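Long-range contacts in SusD homolog (PDB 3FDH), which probably binds glycans at the outer membrane for uptake, as SusD does for starch: residues A116-A121 with A203-R208; D152-I157 with V492-G497. All blocks are in the same frame, centred on the assembly; numbering follows the deposited sequence.

Interaction 1: residues A116-A121 with A203-R208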
# COMPACT_ATOMS: atom_id res chain seq x y z
N ALA A 116 1.06 -16.00 -0.55
CA ALA A 116 0.32 -16.37 -1.78
C ALA A 116 -0.95 -15.51 -1.82
O ALA A 116 -1.33 -14.96 -2.85
CB ALA A 116 -0.03 -17.85 -1.80
N ALA A 117 -1.58 -15.40 -0.66
CA ALA A 117 -2.81 -14.64 -0.52
C ALA A 117 -2.54 -13.20 -0.86
O ALA A 117 -3.30 -12.54 -1.56
CB ALA A 117 -3.36 -14.75 0.92
N TYR A 118 -1.41 -12.72 -0.36
CA TYR A 118 -1.06 -11.31 -0.51
C TYR A 118 -0.87 -10.95 -1.95
O TYR A 118 -1.33 -9.91 -2.42
CB TYR A 118 0.20 -10.97 0.32
CG TYR A 118 0.36 -9.50 0.59
CD1 TYR A 118 0.86 -8.64 -0.39
CD2 TYR A 118 0.04 -8.97 1.82
CE1 TYR A 118 1.02 -7.28 -0.15
CE2 TYR A 118 0.20 -7.62 2.07
CZ TYR A 118 0.70 -6.78 1.08
OH TYR A 118 0.86 -5.43 1.35
N ASN A 119 -0.20 -11.84 -2.67
CA ASN A 119 0.09 -11.60 -4.09
C ASN A 119 -1.13 -11.78 -4.96
O ASN A 119 -1.32 -11.06 -5.95
CB ASN A 119 1.28 -12.43 -4.55
CG ASN A 119 2.59 -11.87 -4.03
OD1 ASN A 119 3.05 -10.82 -4.48
ND2 ASN A 119 3.17 -12.54 -3.05
N CYS A 120 -1.99 -12.71 -4.56
CA CYS A 120 -3.24 -12.89 -5.31
C CYS A 120 -4.07 -11.64 -5.21
O CYS A 120 -4.75 -11.23 -6.15
CB CYS A 120 -4.06 -14.07 -4.79
SG CYS A 120 -3.38 -15.70 -5.29
N ALA A 121 -4.02 -11.04 -4.04
CA ALA A 121 -4.80 -9.81 -3.78
C ALA A 121 -4.29 -8.67 -4.63
O ALA A 121 -5.06 -7.86 -5.16
CB ALA A 121 -4.72 -9.45 -2.31
N ALA A 203 -9.06 -8.93 7.77
CA ALA A 203 -9.80 -7.70 8.03
C ALA A 203 -9.74 -6.83 6.79
O ALA A 203 -10.76 -6.33 6.29
CB ALA A 203 -9.25 -6.97 9.24
N ARG A 204 -8.53 -6.65 6.26
CA ARG A 204 -8.35 -5.79 5.07
C ARG A 204 -9.22 -6.25 3.94
O ARG A 204 -9.89 -5.46 3.26
CB ARG A 204 -6.88 -5.81 4.61
CG ARG A 204 -6.65 -5.18 3.23
CD ARG A 204 -5.19 -5.37 2.76
NE ARG A 204 -4.21 -4.44 3.37
CZ ARG A 204 -2.94 -4.39 2.99
NH1 ARG A 204 -2.49 -5.21 2.05
NH2 ARG A 204 -2.12 -3.51 3.50
N TYR A 205 -9.24 -7.55 3.74
CA TYR A 205 -9.93 -8.14 2.57
C TYR A 205 -11.43 -8.25 2.75
O TYR A 205 -12.18 -8.21 1.79
CB TYR A 205 -9.33 -9.49 2.17
CG TYR A 205 -7.84 -9.44 1.86
CD1 TYR A 205 -7.28 -8.40 1.13
CD2 TYR A 205 -7.01 -10.48 2.24
CE1 TYR A 205 -5.92 -8.38 0.85
CE2 TYR A 205 -5.65 -10.49 1.95
CZ TYR A 205 -5.10 -9.44 1.28
OH TYR A 205 -3.75 -9.47 1.03
N THR A 206 -11.86 -8.37 4.01
CA THR A 206 -13.28 -8.38 4.31
C THR A 206 -13.86 -7.00 3.99
O THR A 206 -14.90 -6.86 3.31
CB THR A 206 -13.57 -8.82 5.76
OG1 THR A 206 -13.10 -10.17 5.94
CG2 THR A 206 -15.09 -8.74 6.07
N MSE A 207 -13.17 -5.97 4.46
CA MSE A 207 -13.65 -4.61 4.20
C MSE A 207 -13.55 -4.31 2.71
O MSE A 207 -14.39 -3.60 2.13
CB MSE A 207 -12.86 -3.58 5.01
CG MSE A 207 -13.45 -2.19 4.86
SE MSE A 207 -15.11 -2.00 5.75
CE MSE A 207 -14.21 -1.85 7.38
N ARG A 208 -12.56 -4.90 2.05
CA ARG A 208 -12.38 -4.65 0.60
C ARG A 208 -13.61 -4.96 -0.21
O ARG A 208 -13.96 -4.25 -1.18
CB ARG A 208 -11.22 -5.48 0.05
CG ARG A 208 -11.00 -5.22 -1.44
CD ARG A 208 -10.04 -4.06 -1.67
NE ARG A 208 -8.67 -4.55 -1.50
CZ ARG A 208 -7.81 -4.16 -0.57
NH1 ARG A 208 -8.09 -3.18 0.27
NH2 ARG A 208 -6.60 -4.69 -0.54

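Interaction 2: residues D152-I157 with V492-G497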
# COMPACT_ATOMS: atom_id res chain seq x y z
N ASP A 152 -9.61 -15.87 -14.20
CA ASP A 152 -10.51 -16.09 -13.07
C ASP A 152 -11.19 -14.76 -12.85
O ASP A 152 -10.61 -13.70 -13.12
CB ASP A 152 -9.76 -16.38 -11.76
CG ASP A 152 -9.13 -17.77 -11.71
OD1 ASP A 152 -9.26 -18.55 -12.68
OD2 ASP A 152 -8.50 -18.05 -10.67
N THR A 153 -12.40 -14.80 -12.32
CA THR A 153 -13.09 -13.56 -11.96
C THR A 153 -12.42 -13.08 -10.71
O THR A 153 -11.82 -13.86 -9.98
CB THR A 153 -14.57 -13.74 -11.66
OG1 THR A 153 -14.73 -14.58 -10.49
CG2 THR A 153 -15.31 -14.31 -12.87
N GLN A 154 -12.55 -11.79 -10.46
CA GLN A 154 -11.94 -11.20 -9.27
C GLN A 154 -12.54 -11.85 -8.04
O GLN A 154 -11.87 -12.05 -7.01
CB GLN A 154 -12.18 -9.68 -9.22
CG GLN A 154 -11.28 -8.96 -8.24
CD GLN A 154 -11.78 -7.63 -7.90
OE1 GLN A 154 -12.96 -7.46 -7.58
NE2 GLN A 154 -10.87 -6.63 -7.90
N GLN A 155 -13.81 -12.21 -8.15
CA GLN A 155 -14.49 -12.86 -7.04
C GLN A 155 -13.85 -14.23 -6.77
O GLN A 155 -13.61 -14.60 -5.63
CB GLN A 155 -15.99 -12.96 -7.26
CG GLN A 155 -16.74 -13.55 -6.07
CD GLN A 155 -18.24 -13.73 -6.37
OE1 GLN A 155 -18.68 -13.66 -7.53
NE2 GLN A 155 -19.03 -13.96 -5.32
N GLU A 156 -13.56 -14.96 -7.84
CA GLU A 156 -12.91 -16.25 -7.72
C GLU A 156 -11.54 -16.13 -7.10
O GLU A 156 -11.12 -16.98 -6.33
CB GLU A 156 -12.80 -16.96 -9.07
CG GLU A 156 -14.12 -17.51 -9.51
CD GLU A 156 -14.15 -17.98 -10.94
OE1 GLU A 156 -13.32 -17.55 -11.77
OE2 GLU A 156 -15.08 -18.75 -11.24
N ILE A 157 -10.86 -15.03 -7.41
CA ILE A 157 -9.50 -14.83 -6.89
C ILE A 157 -9.63 -14.60 -5.39
O ILE A 157 -8.88 -15.16 -4.58
CB ILE A 157 -8.74 -13.68 -7.61
CG1 ILE A 157 -8.52 -14.00 -9.10
CG2 ILE A 157 -7.35 -13.44 -6.88
CD1 ILE A 157 -7.93 -12.85 -9.92
N VAL A 492 -13.25 -2.36 -11.14
CA VAL A 492 -13.04 -3.77 -10.75
C VAL A 492 -14.33 -4.26 -10.06
O VAL A 492 -15.20 -3.47 -9.68
CB VAL A 492 -11.76 -3.96 -9.86
CG1 VAL A 492 -10.57 -3.43 -10.68
CG2 VAL A 492 -11.85 -3.26 -8.47
N TRP A 493 -14.46 -5.57 -9.90
CA TRP A 493 -15.70 -6.12 -9.34
C TRP A 493 -16.09 -5.63 -7.95
O TRP A 493 -17.23 -5.25 -7.71
CB TRP A 493 -15.66 -7.63 -9.39
CG TRP A 493 -16.82 -8.31 -8.78
CD1 TRP A 493 -18.04 -8.55 -9.36
CD2 TRP A 493 -16.86 -8.90 -7.48
NE1 TRP A 493 -18.83 -9.25 -8.49
CE2 TRP A 493 -18.14 -9.47 -7.33
CE3 TRP A 493 -15.94 -9.00 -6.43
CZ2 TRP A 493 -18.53 -10.13 -6.16
CZ3 TRP A 493 -16.33 -9.65 -5.25
CH2 TRP A 493 -17.62 -10.22 -5.14
N TRP A 494 -15.14 -5.57 -7.04
CA TRP A 494 -15.47 -5.13 -5.68
C TRP A 494 -15.87 -3.67 -5.65
O TRP A 494 -16.42 -3.19 -4.64
CB TRP A 494 -14.41 -5.48 -4.62
CG TRP A 494 -12.95 -5.11 -4.83
CD1 TRP A 494 -11.93 -5.99 -4.98
CD2 TRP A 494 -12.35 -3.80 -4.87
NE1 TRP A 494 -10.73 -5.33 -5.09
CE2 TRP A 494 -10.95 -3.98 -5.03
CE3 TRP A 494 -12.85 -2.50 -4.76
CZ2 TRP A 494 -10.05 -2.92 -5.11
CZ3 TRP A 494 -11.92 -1.42 -4.83
CH2 TRP A 494 -10.55 -1.65 -5.02
N ALA A 495 -15.67 -3.00 -6.77
CA ALA A 495 -16.00 -1.57 -6.89
C ALA A 495 -17.29 -1.39 -7.66
O ALA A 495 -17.66 -0.28 -8.02
CB ALA A 495 -14.85 -0.77 -7.54
N GLY A 496 -17.96 -2.50 -7.94
CA GLY A 496 -19.23 -2.45 -8.66
C GLY A 496 -19.08 -2.80 -10.12
O GLY A 496 -20.05 -2.72 -10.89
N GLY A 497 -17.86 -3.14 -10.52
CA GLY A 497 -17.61 -3.54 -11.93
C GLY A 497 -18.00 -4.96 -12.24
O GLY A 497 -18.41 -5.70 -11.37

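Interaction 1: residues A116-A121 with A203-R208
Tyr205 reaches from helix 191-208 to set its phenol end against helix 106-127, between Ala121 and Tyr118. Its CE1 lies 3.5 Å from Ala121 CB, and its OH is 3.6 Å from Tyr118 CA, so the phenol tip touches the backbone of the facing helix. CG of Tyr205 is anti to the carbonyl carbon (chi1 -57°), a setting that sends the ring across the wide gap between the two segment axes, 12.3 Å at closest approach. The Tyr118 side chain runs at about a right angle to it and heads for the guanidinium of Arg204. There NH1 of Arg204 gives a weak but nearly straight hydrogen bond to Tyr118 OH (3.4 Å, 169°), the oxygen lying at the edge of the guanidinium and in its plane. The two flat groups are strongly tilted, 55° apart. A bend at chi3 in the otherwise extended arginine chain swings its guanidinium round to the phenol oxygen.

Farther out, Tyr118 OH is also hydrogen-bonded to the carbonyl oxygen of Leu332, its stronger partner, while NH2 of Arg204 forms a salt bridge with Glu337. This second shell ties the buried phenol and the buried charge to the region around 332-337. A phenylalanine in place of Tyr118 would probably leave Leu332 O without this donor and Arg204 NH1 without its acceptor. Ile161 and Leu165 of helix 154-171 pack on the Tyr205 ring, and Leu165 also meets Ala117, so that helix closes the apolar side of the contact. With segment axes that run roughly parallel and small alanines facing a long tyrosine, the arrangement belongs to the helical core of the SusD-like fold, consistent with its membership of the TPR clan.

Interaction 2: residues D152-I157 with V492-G497
The carbonyl oxygen of Val492, whose side chain also packs on Gln154, is gripped by two backbone donors: Gly497 N at 2.8 Å and Ala495 N, arriving from opposite faces of its plane. Together with the bond from Gly496 N to Trp493 O, these close the short 3-10 turn in the pattern of a Schellman motif, with Gly496 at a positive phi.

Onto this turn Gln154 lays its carboxamide. Trp494 N donates to Gln154 OE1 at 2.9 Å, in the carbonyl plane though bent at the hydrogen (142°), and the same oxygen sits at the edge of the Trp493 ring. With CG anti to the backbone N (chi1 -165°) and an extended chain, Gln154 holds its amide nearly parallel to the Trp494 indole, the planes only 10° apart. Its NE2 stands 3.1 Å from Trp494 NE1, but both are donors: NE2 turns to Ala124 O and NE1 to Asp125 OD1, adjacent acceptors on helix 106-127. Val492 CG2 covers the centre of one Trp494 face, 3.5 Å above it.

Gln155 lies over Trp493. Its CB makes a CH-pi contact 3.7 Å from the centroid of the six-membered ring, almost on the normal, and its CG is 3.6 Å from Trp493 CH2; the amide follows beyond, slightly tilted from the indole. Arg212 adds a cation-pi contact to Trp493 and also bonds its carbonyl oxygen. Thr153 and Glu156 start the helix with a capping box, in which Glu156 N reaches Thr153 OG1 at 2.9 Å. The C-terminal loop thus wedges Trp494 between the start of helix 154-171, the end of helix 106-127 and helix 431-443, whose Asn436, Arg439 and Arg440 touch the indole.

In the fold
Interaction 1 lies deeper in the chain, all its touching residues buried, whereas interaction 2, farther from the centre, includes an exposed side chain, Gln155. Their centres are 12 Å apart and they meet directly: Ile157 CG2 packs on Cys120 O, and Arg208 CD on the Trp494 ring. Helices 106-127 and 154-171 serve both, the first supplying a face to interaction 1 and acceptors to interaction 2, the second lining one and starting the other. The core contact spans helix flanks with two tyrosines, an arginine and alanines; the outer one joins a helix start to a loop through amides and indoles. Asp125 bridges them, bonded to Arg208 and to Trp494.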